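Local coordinates for HEPN domain-containing protein (Thermotoga maritima, PDB 1O3U) that is of unknown function but adopts the all-helical HEPN domain fold and forms a two-chain assembly in the crystal, at residues A[49-54]-A[131-135]. Residues are numbered along the deposited sequence; the frame is centred on the assembly and turned at random.
Sequences AVFQRM and LLSRI
In the HEPN helical bundle, V50 and R53 near the end of helix 32-54 meet L132 and I135, where helix 104-132 runs out into the C-terminus. The nearest CA atoms are those of V50 and L132, 6.5 Å apart. L132 reaches across with its two methyls. CD2 presses on R53 CB at 3.4 Å, a tight approach, and also lies near R53 CG, while CD1 meets A49 CB at 4.1 Å. The V50 methyls split their contacts: CG1 faces the CD1 methyls of L131 and I135, and CG2 lies 4.5 Å from L132 CG. V50 also packs on L70 of helix 63-70, and L132 on M13 of helix 11-28. I135 CD1 touches the selenium of selenomethionine M54 at 3.9 Å, the two side chains crossing at about a right angle. R53 has CG anti to its own N (chi1 176°) and bends at chi2 (72°), which carries the guanidinium past the I135 side chain to the terminal carboxylate. R53 NE gives I135 OXT a weak hydrogen bond at 3.4 Å, part of a salt bridge. The carboxylate meets the guanidinium edge, and R53 NH2 gives I135 O a nearly straight but weak hydrogen bond (175°).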
loop_
_atom_site.group_PDB
_atom_site.type_symbol
_atom_site.label_atom_id
_atom_site.label_comp_id
_atom_site.label_asym_id
_atom_site.label_seq_id
_atom_site.Cartn_x
_atom_site.Cartn_y
_atom_site.Cartn_z
ATOM N N ALA A 49 12.576 -2.244 2.976
ATOM C CA ALA A 49 12.997 -2.858 4.239
ATOM C C ALA A 49 14.520 -3.082 4.247
ATOM O O ALA A 49 15.157 -2.909 5.279
ATOM C CB ALA A 49 12.265 -4.171 4.476
ATOM N N VAL A 50 15.105 -3.385 3.081
ATOM C CA VAL A 50 16.567 -3.560 2.983
ATOM C C VAL A 50 17.302 -2.226 3.168
ATOM O O VAL A 50 18.322 -2.147 3.885
ATOM C CB VAL A 50 17.010 -4.195 1.654
ATOM C CG1 VAL A 50 18.517 -4.440 1.660
ATOM C CG2 VAL A 50 16.255 -5.523 1.389
ATOM N N PHE A 51 16.841 -1.200 2.460
ATOM C CA PHE A 51 17.342 0.152 2.688
ATOM C C PHE A 51 17.247 0.566 4.151
ATOM O O PHE A 51 18.221 1.092 4.665
ATOM C CB PHE A 51 16.668 1.198 1.791
ATOM C CG PHE A 51 17.090 1.111 0.362
ATOM C CD1 PHE A 51 16.457 0.241 -0.512
ATOM C CD2 PHE A 51 18.142 1.887 -0.112
ATOM C CE1 PHE A 51 16.839 0.152 -1.858
ATOM C CE2 PHE A 51 18.543 1.793 -1.451
ATOM C CZ PHE A 51 17.886 0.901 -2.316
ATOM N N GLN A 52 16.123 0.308 4.827
ATOM C CA GLN A 52 15.939 0.743 6.216
ATOM C C GLN A 52 16.963 0.050 7.128
ATOM O O GLN A 52 17.558 0.681 7.963
ATOM C CB GLN A 52 14.533 0.469 6.758
ATOM C CG GLN A 52 14.258 1.286 8.041
ATOM C CD GLN A 52 13.084 0.775 8.899
ATOM O OE1 GLN A 52 12.163 0.146 8.398
ATOM N NE2 GLN A 52 13.124 1.076 10.204
ATOM N N ARG A 53 17.150 -1.248 6.948
ATOM C CA ARG A 53 18.147 -1.998 7.729
ATOM C C ARG A 53 19.569 -1.474 7.485
ATOM O O ARG A 53 20.369 -1.390 8.412
ATOM C CB ARG A 53 18.078 -3.478 7.404
ATOM C CG ARG A 53 19.144 -4.348 8.085
ATOM C CD ARG A 53 18.956 -4.559 9.554
ATOM N NE ARG A 53 20.117 -5.272 10.122
ATOM C CZ ARG A 53 20.519 -5.188 11.371
ATOM N NH1 ARG A 53 19.872 -4.418 12.242
ATOM N NH2 ARG A 53 21.578 -5.878 11.763
HETATM N N MSE A 54 19.874 -1.108 6.247
HETATM C CA MSE A 54 21.179 -0.577 5.913
HETATM C C MSE A 54 21.324 0.873 6.362
HETATM O O MSE A 54 22.414 1.381 6.350
HETATM C CB MSE A 54 21.448 -0.649 4.405
HETATM C CG MSE A 54 21.738 -2.033 3.915
HETATM SE SE MSE A 54 23.263 -2.916 4.859
HETATM C CE MSE A 54 24.604 -1.522 4.581
ATOM N N LEU A 131 18.314 -11.728 2.216
ATOM C CA LEU A 131 19.292 -10.665 2.400
ATOM C C LEU A 131 19.313 -10.129 3.858
ATOM O O LEU A 131 20.393 -10.067 4.492
ATOM C CB LEU A 131 19.022 -9.522 1.387
ATOM C CG LEU A 131 19.972 -9.324 0.222
ATOM C CD1 LEU A 131 19.610 -8.032 -0.497
ATOM C CD2 LEU A 131 21.492 -9.292 0.724
ATOM N N LEU A 132 18.146 -9.776 4.401
ATOM C CA LEU A 132 18.029 -9.274 5.763
ATOM C C LEU A 132 18.501 -10.274 6.831
ATOM O O LEU A 132 18.999 -9.858 7.892
ATOM C CB LEU A 132 16.610 -8.842 6.071
ATOM C CG LEU A 132 16.211 -7.563 5.345
ATOM C CD1 LEU A 132 14.716 -7.366 5.343
ATOM C CD2 LEU A 132 16.895 -6.385 5.996
ATOM N N SER A 133 18.379 -11.561 6.528
ATOM C CA SER A 133 18.784 -12.620 7.452
ATOM C C SER A 133 20.287 -12.678 7.561
ATOM O O SER A 133 20.803 -13.268 8.510
ATOM C CB SER A 133 18.278 -13.987 6.980
ATOM O OG SER A 133 16.857 -14.018 7.035
ATOM N N ARG A 134 20.969 -12.108 6.565
ATOM C CA ARG A 134 22.407 -12.192 6.434
ATOM C C ARG A 134 23.155 -10.890 6.727
ATOM O O ARG A 134 24.381 -10.913 6.836
ATOM C CB ARG A 134 22.766 -12.706 5.030
ATOM C CG ARG A 134 22.686 -14.215 4.884
ATOM C CD ARG A 134 22.803 -14.695 3.446
ATOM N N ILE A 135 22.439 -9.762 6.811
ATOM C CA ILE A 135 23.038 -8.479 7.136
ATOM C C ILE A 135 22.460 -8.073 8.493
ATOM O O ILE A 135 23.191 -7.715 9.411
ATOM C CB ILE A 135 22.813 -7.411 6.012
ATOM C CG1 ILE A 135 21.352 -6.976 5.906
ATOM C CG2 ILE A 135 23.332 -7.922 4.653
ATOM C CD1 ILE A 135 21.033 -6.103 4.714
ATOM O OXT ILE A 135 21.257 -8.169 8.766
#